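Local coordinates for protein DNA polymerase (Bacillus phage phi29, PDB 2PYJ) that replicates viral DNA from a protein primer with high processivity and fidelity, displacing the non-template strand and carrying a 3'-5' exonuclease domain for proofreading, at residues V247-S252 and A484-F489; T17-C22 and G564-D569; R289-L294 and L342-Y347. The protein carries 2 engineered substitutions. All coordinates share one frame; numbering follows the deposited sequence. Where two conformers were deposited one is given.

In the fold
Interaction 1 lies at the polymerase active site. Residues 247-252 hold two ligands of the manganese ion and one of the magnesium, and bind the triphosphate of the incoming dGTP. Interaction 2 joins residues 17-22 of the exonuclease region to 564-569, in the C-terminal region involved in DNA binding and terminal-protein interaction. It comes within about 6 Å of the bound nucleic acid at its nearest atom. Interaction 3 is a strand pairing at the surface of the polymerization region, its nearest atom about 14 Å from the nucleic acid. The centres of interactions 1 and 2 are about 41 Å apart, those of 1 and 3 about 36 Å, and those of 2 and 3 about 54 Å. None of the three touches another.

Interaction 1 of 3, residues V247-S252 and A484-F489; sequences VFDVNS and AHESTF. With MN (manganese (II) ion), chain R; MG (magnesium ion), chain S; DGT (2'-deoxyguanosine-5'-triphosphate), chain T.
Val-247 to Asp-249 pair with Ala-484 to Ser-487 as antiparallel strands, their axes 4.5 Å apart at closest approach. Asp-249 and Ala-484 form a hydrogen-bonded pair, with N to O distances of 2.8 Å in both directions. Phe-248 and His-485 follow as a non-hydrogen-bonded pair. The register then slips by one residue. Val-247 O accepts Glu-486 N at 2.8 Å and, weakly, Ser-487 N, while Val-247 N donates to Ser-487 O. Glu-486 and Ser-487 thus face one residue in a classic beta bulge.

The Phe-248 and His-485 rings lie near parallel but slid apart, with centroids 5.0 Å from each other. His-485 CD2 sits over the rim of one Phe-248 face, and Val-247 O meets the imidazole at its edge, in plane. On the opposite face, with Asp-249 and Ser-487, Val-247 lies alongside Glu-486, both pointing the same way; Glu-486 OE2 is 3.7 Å from Val-247 CG1. Val-247 CG2 reaches the edge of the Phe-489 ring.

This strand pair belongs to the palm of a family B polymerase, where Asp-249 serves the two-metal site. The aspartate CG is anti to its backbone N (chi1 -171°), which turns the carboxylate toward the metals. Asp-249 OD2 binds the manganese at 2.0 Å and Asp-249 OD1 the magnesium at 2.1 Å. Val-250 O and Asp-458 also bind the manganese, together with three phosphate oxygens of the dGTP. Beyond the strand, Ser-252 N donates to O3B of the dGTP. Asn-251 OD1 lies 3.3 Å from Ala-484 CB, while its ND2 bonds Asp-476 O and Lys-479 O.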
# COMPACT_ATOMS: atom_id res chain seq x y z
N VAL G 247 4.50 19.54 -12.61
CA VAL G 247 3.64 18.62 -11.92
C VAL G 247 3.21 19.25 -10.61
O VAL G 247 4.03 19.81 -9.87
CB VAL G 247 4.35 17.27 -11.62
CG1 VAL G 247 3.35 16.27 -11.03
CG2 VAL G 247 5.03 16.70 -12.89
N PHE G 248 1.92 19.15 -10.33
CA PHE G 248 1.33 19.54 -9.06
C PHE G 248 0.69 18.32 -8.45
O PHE G 248 0.09 17.53 -9.15
CB PHE G 248 0.27 20.64 -9.26
CG PHE G 248 0.85 21.96 -9.69
CD1 PHE G 248 0.98 22.27 -11.04
CD2 PHE G 248 1.27 22.89 -8.75
CE1 PHE G 248 1.51 23.49 -11.45
CE2 PHE G 248 1.81 24.12 -9.15
CZ PHE G 248 1.94 24.41 -10.50
N ASP G 249 0.82 18.17 -7.13
CA ASP G 249 0.34 16.97 -6.42
C ASP G 249 -0.35 17.39 -5.14
O ASP G 249 0.24 18.12 -4.34
CB ASP G 249 1.53 16.04 -6.09
CG ASP G 249 1.10 14.66 -5.54
OD1 ASP G 249 1.28 13.68 -6.30
OD2 ASP G 249 0.61 14.53 -4.36
N VAL G 250 -1.58 16.94 -4.92
CA VAL G 250 -2.30 17.32 -3.71
C VAL G 250 -1.60 16.76 -2.45
O VAL G 250 -1.17 15.56 -2.40
CB VAL G 250 -3.80 16.90 -3.72
CG1 VAL G 250 -4.48 17.31 -2.39
CG2 VAL G 250 -4.52 17.54 -4.88
N ASN G 251 -1.46 17.64 -1.46
CA ASN G 251 -1.00 17.25 -0.13
C ASN G 251 -2.10 16.45 0.57
O ASN G 251 -3.16 16.97 0.87
CB ASN G 251 -0.62 18.48 0.69
CG ASN G 251 0.45 19.32 0.01
OD1 ASN G 251 1.37 18.79 -0.61
ND2 ASN G 251 0.33 20.64 0.13
N SER G 252 -1.84 15.15 0.78
CA SER G 252 -2.80 14.23 1.43
C SER G 252 -4.21 14.30 0.84
O SER G 252 -5.14 14.72 1.54
CB SER G 252 -2.86 14.50 2.94
OG SER G 252 -1.64 14.17 3.58
N ALA G 484 0.80 20.84 -4.09
CA ALA G 484 2.24 21.07 -4.01
C ALA G 484 2.79 21.17 -5.41
O ALA G 484 2.47 20.32 -6.26
CB ALA G 484 2.94 19.94 -3.25
N HIS G 485 3.60 22.19 -5.66
CA HIS G 485 4.35 22.25 -6.90
C HIS G 485 5.44 21.21 -6.76
O HIS G 485 6.44 21.44 -6.09
CB HIS G 485 4.94 23.65 -7.15
CG HIS G 485 5.68 23.77 -8.45
ND1 HIS G 485 6.49 24.84 -8.75
CD2 HIS G 485 5.76 22.93 -9.52
CE1 HIS G 485 7.02 24.68 -9.95
NE2 HIS G 485 6.59 23.53 -10.43
N GLU G 486 5.21 20.04 -7.34
CA GLU G 486 6.09 18.90 -7.14
C GLU G 486 7.39 19.07 -7.91
O GLU G 486 8.48 18.82 -7.37
CB GLU G 486 5.40 17.61 -7.54
CG GLU G 486 6.29 16.38 -7.45
CD GLU G 486 5.65 15.16 -8.05
OE1 GLU G 486 4.66 14.67 -7.47
OE2 GLU G 486 6.14 14.68 -9.10
N SER G 487 7.28 19.49 -9.17
CA SER G 487 8.46 19.68 -10.01
C SER G 487 8.18 20.49 -11.25
O SER G 487 7.02 20.67 -11.66
CB SER G 487 9.03 18.33 -10.44
OG SER G 487 8.13 17.66 -11.31
N THR G 488 9.26 20.98 -11.84
CA THR G 488 9.26 21.53 -13.18
C THR G 488 10.29 20.74 -13.99
O THR G 488 11.40 20.50 -13.52
CB THR G 488 9.59 23.02 -13.17
OG1 THR G 488 8.65 23.71 -12.34
CG2 THR G 488 9.53 23.60 -14.57
N PHE G 489 9.91 20.33 -15.19
CA PHE G 489 10.81 19.52 -16.04
C PHE G 489 11.17 20.20 -17.36
O PHE G 489 10.41 21.03 -17.88
CB PHE G 489 10.27 18.09 -16.24
CG PHE G 489 8.88 18.01 -16.83
CD1 PHE G 489 8.67 18.24 -18.19
CD2 PHE G 489 7.80 17.65 -16.04
CE1 PHE G 489 7.39 18.14 -18.74
CE2 PHE G 489 6.52 17.54 -16.58
CZ PHE G 489 6.31 17.78 -17.94
MN MN R . -0.47 13.70 -2.96
MG MG S . 0.35 11.85 -5.69
PG DGT T . 1.44 13.67 -0.21
O1G DGT T . 2.63 12.79 0.11
O2G DGT T . 1.47 14.95 0.59
O3G DGT T . 1.02 13.85 -1.69
O3B DGT T . 0.24 12.80 0.44
PB DGT T . -0.87 11.95 -0.38
O1B DGT T . -1.73 11.27 0.65
O2B DGT T . -1.43 12.79 -1.54
O3A DGT T . -0.00 10.74 -1.04
PA DGT T . 0.12 10.47 -2.63
O1A DGT T . 1.33 9.52 -2.75
O2A DGT T . 0.04 11.80 -3.45
O5' DGT T . -1.13 9.53 -2.89
C5' DGT T . -2.38 10.04 -3.28
C4' DGT T . -3.48 9.23 -2.64
O4' DGT T . -3.43 7.83 -3.04
C3' DGT T . -3.48 9.23 -1.11
O3' DGT T . -4.05 10.41 -0.52
C2' DGT T . -4.34 8.02 -0.85
C1' DGT T . -3.88 7.04 -1.95
N9 DGT T . -2.76 6.31 -1.34
C8 DGT T . -1.43 6.53 -1.48
N7 DGT T . -0.74 5.65 -0.70
C5 DGT T . -1.64 4.88 -0.08
C6 DGT T . -1.60 3.75 0.88
O6 DGT T . -0.53 3.29 1.30
N1 DGT T . -2.76 3.24 1.30
C2 DGT T . -3.95 3.69 0.88
N2 DGT T . -5.06 3.09 1.36
N3 DGT T . -4.07 4.73 -0.01
C4 DGT T . -2.96 5.33 -0.49
O HOH W 1 2.91 13.01 -8.29
O HOH W 2 0.38 11.44 -7.85

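Interaction 2 of 3, residues T17-C22 and G564-D569; sequences TKVEDC and GVVLVD
Gly-564 and Cys-22 meet where the C-terminal strand begins. Cys-22 SG lies 3.7 Å from Gly-564 C. Cys-22 SG is also 3.6 Å from Val-565 N. With chi1 at 180°, the sulfur sits across from its own backbone nitrogen and rests against the peptide joining those two residues. Val-565 has its CB directed away from 17-22, and its side chain touches Ala-68 and Phe-65 of helix 63-76; Phe-65 binds single-stranded DNA.

Val-566 is the centre of the contact, and its two methyls do different work. CG1 meets Cys-22 SG at 3.7 Å and also touches the backbone of Thr-17 and Lys-18. CG2 meets Val-19 CG1 at 3.8 Å, the two side chains crossing at about a right angle. Val-568 CG1 touches the same Val-19 methyl at 4.0 Å.

Val-19 is carried by a type I beta turn from Lys-18 to Asp-21. Val-561 of the paired strand 551-561 also touches Val-19 and Cys-22, and Phe-69, a terminal-protein contact, touches Cys-22. Residues 564-569 lie in the region for DNA binding and terminal-protein interaction. The contact is apolar packing of a turn between two exonuclease strands, 8-15 and 24-31, against a C-terminal beta hairpin.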
# COMPACT_ATOMS: atom_id res chain seq x y z
N THR G 17 22.42 -17.44 -0.80
CA THR G 17 21.69 -16.91 -1.96
C THR G 17 21.60 -17.90 -3.14
O THR G 17 21.13 -17.53 -4.22
CB THR G 17 22.34 -15.61 -2.45
OG1 THR G 17 23.73 -15.84 -2.69
CG2 THR G 17 22.21 -14.51 -1.42
N LYS G 18 22.05 -19.15 -2.94
CA LYS G 18 22.08 -20.16 -4.00
C LYS G 18 20.83 -21.03 -3.98
O LYS G 18 20.41 -21.50 -2.91
CB LYS G 18 23.35 -21.03 -3.89
CG LYS G 18 24.65 -20.22 -3.99
CD LYS G 18 25.75 -20.97 -4.74
CE LYS G 18 26.59 -21.82 -3.81
NZ LYS G 18 27.78 -22.41 -4.52
N VAL G 19 20.25 -21.27 -5.16
CA VAL G 19 19.01 -22.08 -5.26
C VAL G 19 19.27 -23.50 -4.77
O VAL G 19 18.43 -24.09 -4.08
CB VAL G 19 18.38 -22.10 -6.71
CG1 VAL G 19 18.47 -20.73 -7.39
CG2 VAL G 19 19.00 -23.17 -7.58
N GLU G 20 20.45 -24.03 -5.11
CA GLU G 20 20.87 -25.39 -4.74
C GLU G 20 21.37 -25.52 -3.29
O GLU G 20 21.58 -26.63 -2.81
CB GLU G 20 21.96 -25.89 -5.70
CG GLU G 20 23.11 -24.88 -5.98
CD GLU G 20 22.79 -23.93 -7.13
OE1 GLU G 20 22.57 -24.43 -8.27
OE2 GLU G 20 22.74 -22.70 -6.91
N ASP G 21 21.57 -24.40 -2.60
CA ASP G 21 22.10 -24.42 -1.23
C ASP G 21 21.57 -23.25 -0.41
O ASP G 21 22.32 -22.34 -0.02
CB ASP G 21 23.64 -24.41 -1.27
CG ASP G 21 24.27 -24.66 0.09
OD1 ASP G 21 25.46 -24.36 0.24
OD2 ASP G 21 23.57 -25.15 1.00
N CYS G 22 20.27 -23.29 -0.14
CA CYS G 22 19.59 -22.19 0.54
C CYS G 22 19.42 -22.49 2.03
O CYS G 22 18.71 -23.43 2.41
CB CYS G 22 18.23 -21.95 -0.10
SG CYS G 22 17.29 -20.63 0.65
N GLY G 564 14.33 -22.46 1.93
CA GLY G 564 13.81 -21.09 2.06
C GLY G 564 13.61 -20.37 0.74
O GLY G 564 13.10 -20.94 -0.21
N VAL G 565 14.01 -19.10 0.72
CA VAL G 565 13.77 -18.19 -0.43
C VAL G 565 15.08 -17.61 -0.93
O VAL G 565 15.93 -17.24 -0.13
CB VAL G 565 12.82 -17.00 -0.02
CG1 VAL G 565 13.06 -15.75 -0.90
CG2 VAL G 565 11.38 -17.42 -0.09
N VAL G 566 15.24 -17.53 -2.24
CA VAL G 566 16.36 -16.84 -2.85
C VAL G 566 15.83 -15.90 -3.92
O VAL G 566 14.71 -16.06 -4.40
CB VAL G 566 17.44 -17.82 -3.48
CG1 VAL G 566 18.05 -18.72 -2.40
CG2 VAL G 566 16.84 -18.64 -4.61
N LEU G 567 16.63 -14.89 -4.25
CA LEU G 567 16.33 -13.99 -5.37
C LEU G 567 17.04 -14.50 -6.62
O LEU G 567 18.23 -14.84 -6.58
CB LEU G 567 16.81 -12.57 -5.06
CG LEU G 567 16.20 -11.86 -3.84
CD1 LEU G 567 16.83 -10.49 -3.66
CD2 LEU G 567 14.70 -11.74 -3.94
N VAL G 568 16.28 -14.61 -7.71
CA VAL G 568 16.82 -14.93 -9.04
C VAL G 568 16.40 -13.79 -9.97
O VAL G 568 15.43 -13.08 -9.68
CB VAL G 568 16.28 -16.26 -9.60
CG1 VAL G 568 16.58 -17.46 -8.63
CG2 VAL G 568 14.78 -16.15 -9.90
N ASP G 569 17.10 -13.62 -11.09
CA ASP G 569 16.77 -12.53 -12.04
C ASP G 569 15.74 -12.95 -13.08
O ASP G 569 15.88 -13.96 -13.76
CB ASP G 569 18.02 -11.94 -12.70
CG ASP G 569 18.74 -10.93 -11.80
OD1 ASP G 569 18.07 -10.19 -11.04
OD2 ASP G 569 19.98 -10.88 -11.84

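Interaction 3 of 3, residues R289-L294 and L342-Y347; sequences RCEFEL and LYNVEY. With EDO (1,2-ethanediol), chain V.
Arg-289 and Glu-346 pair within an antiparallel sheet of the polymerization region, where strand 283-294 runs beside strand 340-356. Segments 289-294 and 345-347 have axes 4.7 Å apart at closest approach.

The backbones of Arg-289 and Glu-346 bond both ways, with Glu-346 N only 2.7 Å from Arg-289 O. Their side chains lie side by side and close a two-pronged salt bridge. Arg-289 NE bonds Glu-346 OE1 at 3.1 Å, and NH2 bonds OE2 at 3.1 Å. The guanidinium uses its NE/NH2 side, with Glu-346 OE1 near its plane; guanidinium and carboxylate planes are 62° apart. Both oxygens are therefore met from above the carboxylate plane. The arginine chain bends at chi3 (-77°), which probably helps set NE and NH2 against the glutamate. Asp-325 takes the remaining NH1 in a second salt bridge.

Glu-291 and Tyr-343 form the next hydrogen-bonded pair, with Tyr-343 N 2.9 Å from Glu-291 O. Phe-292 and Leu-342 make a non-hydrogen-bonded pair beyond it. Between the two hydrogen-bonded pairs the chain turns a corner at Asn-344, and Cys-290 CB packs on Val-345 CG2 at 4.0 Å.

The Tyr-343 ring lies along strand 289-294. Its CE1 meets Glu-293 CG at 3.7 Å, and Glu-293 CB lies at the ring edge, in plane. A bend at chi2 (-66°) turns the Glu-293 carboxylate aside from Tyr-343, and OE2 bonds Ser-318 OG. On the side of Phe-292, the ring of Tyr-340 meets the phenylalanine ring steeply. The one-residue shift between Arg-289 and Glu-291 is a beta bulge, set at the corner of this antiparallel strand pair.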
# COMPACT_ATOMS: atom_id res chain seq x y z
N ARG G 289 -28.24 1.04 -16.03
CA ARG G 289 -27.76 0.54 -17.32
C ARG G 289 -27.96 1.68 -18.32
O ARG G 289 -29.02 2.30 -18.35
CB ARG G 289 -28.52 -0.71 -17.75
CG ARG G 289 -28.02 -2.00 -17.08
CD ARG G 289 -28.75 -3.24 -17.61
NE ARG G 289 -30.09 -3.37 -17.02
CZ ARG G 289 -30.37 -4.03 -15.89
NH1 ARG G 289 -29.41 -4.64 -15.19
NH2 ARG G 289 -31.63 -4.08 -15.45
N CYS G 290 -26.93 1.97 -19.12
CA CYS G 290 -27.00 3.04 -20.11
C CYS G 290 -26.03 2.84 -21.27
O CYS G 290 -25.22 1.90 -21.28
CB CYS G 290 -26.70 4.40 -19.44
SG CYS G 290 -24.95 4.63 -18.94
N GLU G 291 -26.16 3.72 -22.25
CA GLU G 291 -25.13 3.91 -23.28
C GLU G 291 -24.64 5.34 -23.15
O GLU G 291 -25.33 6.17 -22.56
CB GLU G 291 -25.71 3.64 -24.66
CG GLU G 291 -26.36 2.27 -24.75
CD GLU G 291 -26.83 1.93 -26.12
OE1 GLU G 291 -28.05 1.83 -26.32
OE2 GLU G 291 -25.98 1.75 -27.01
N PHE G 292 -23.44 5.63 -23.65
CA PHE G 292 -22.87 6.97 -23.49
C PHE G 292 -21.92 7.36 -24.61
O PHE G 292 -21.37 6.51 -25.29
CB PHE G 292 -22.16 7.12 -22.12
CG PHE G 292 -21.09 6.08 -21.87
CD1 PHE G 292 -19.80 6.24 -22.38
CD2 PHE G 292 -21.38 4.93 -21.12
CE1 PHE G 292 -18.81 5.28 -22.16
CE2 PHE G 292 -20.41 3.97 -20.89
CZ PHE G 292 -19.12 4.15 -21.41
N GLU G 293 -21.77 8.67 -24.80
CA GLU G 293 -20.80 9.25 -25.72
C GLU G 293 -20.14 10.44 -25.04
O GLU G 293 -20.83 11.29 -24.49
CB GLU G 293 -21.48 9.73 -27.01
CG GLU G 293 -21.97 8.61 -27.92
CD GLU G 293 -20.85 7.78 -28.52
OE1 GLU G 293 -19.72 8.29 -28.68
OE2 GLU G 293 -21.11 6.60 -28.84
N LEU G 294 -18.81 10.49 -25.09
CA LEU G 294 -18.03 11.62 -24.54
C LEU G 294 -18.39 12.93 -25.22
O LEU G 294 -18.46 12.99 -26.45
CB LEU G 294 -16.53 11.36 -24.71
CG LEU G 294 -15.56 12.31 -24.02
CD1 LEU G 294 -15.69 12.25 -22.50
CD2 LEU G 294 -14.13 11.98 -24.44
N LEU G 342 -25.53 10.99 -22.09
CA LEU G 342 -26.07 9.69 -21.68
C LEU G 342 -27.33 9.37 -22.49
O LEU G 342 -28.18 10.25 -22.73
CB LEU G 342 -26.38 9.67 -20.18
CG LEU G 342 -25.21 9.51 -19.20
CD1 LEU G 342 -24.42 10.80 -19.07
CD2 LEU G 342 -25.71 9.06 -17.83
N TYR G 343 -27.44 8.11 -22.92
CA TYR G 343 -28.59 7.65 -23.71
C TYR G 343 -29.23 6.46 -23.06
O TYR G 343 -28.55 5.65 -22.42
CB TYR G 343 -28.15 7.26 -25.14
CG TYR G 343 -27.42 8.34 -25.89
CD1 TYR G 343 -26.02 8.41 -25.87
CD2 TYR G 343 -28.12 9.30 -26.63
CE1 TYR G 343 -25.33 9.42 -26.57
CE2 TYR G 343 -27.45 10.31 -27.33
CZ TYR G 343 -26.06 10.37 -27.30
OH TYR G 343 -25.39 11.35 -27.99
N ASN G 344 -30.54 6.33 -23.23
CA ASN G 344 -31.29 5.15 -22.80
C ASN G 344 -30.96 4.74 -21.37
O ASN G 344 -30.62 3.57 -21.10
CB ASN G 344 -30.99 3.96 -23.73
CG ASN G 344 -31.34 4.24 -25.19
OD1 ASN G 344 -30.74 3.65 -26.09
ND2 ASN G 344 -32.31 5.12 -25.42
N VAL G 345 -31.04 5.70 -20.45
CA VAL G 345 -30.64 5.44 -19.08
C VAL G 345 -31.76 4.71 -18.35
O VAL G 345 -32.90 5.18 -18.27
CB VAL G 345 -30.22 6.72 -18.32
CG1 VAL G 345 -29.65 6.36 -16.93
CG2 VAL G 345 -29.19 7.50 -19.13
N GLU G 346 -31.41 3.54 -17.84
CA GLU G 346 -32.31 2.74 -17.05
C GLU G 346 -31.87 2.86 -15.60
O GLU G 346 -30.81 2.34 -15.23
CB GLU G 346 -32.25 1.28 -17.51
CG GLU G 346 -33.29 0.39 -16.87
CD GLU G 346 -33.04 -1.08 -17.14
OE1 GLU G 346 -32.23 -1.40 -18.04
OE2 GLU G 346 -33.66 -1.91 -16.45
N TYR G 347 -32.65 3.58 -14.80
CA TYR G 347 -32.42 3.68 -13.35
C TYR G 347 -33.08 2.49 -12.69
O TYR G 347 -34.31 2.36 -12.71
CB TYR G 347 -32.99 4.98 -12.78
CG TYR G 347 -32.30 6.20 -13.31
CD1 TYR G 347 -32.79 6.87 -14.43
CD2 TYR G 347 -31.14 6.68 -12.71
CE1 TYR G 347 -32.15 7.99 -14.93
CE2 TYR G 347 -30.49 7.80 -13.20
CZ TYR G 347 -31.00 8.45 -14.31
OH TYR G 347 -30.36 9.57 -14.80
C1 EDO V . -30.19 10.76 -10.59
O1 EDO V . -29.56 10.95 -11.87
C2 EDO V . -29.27 9.97 -9.67
O2 EDO V . -29.67 8.59 -9.56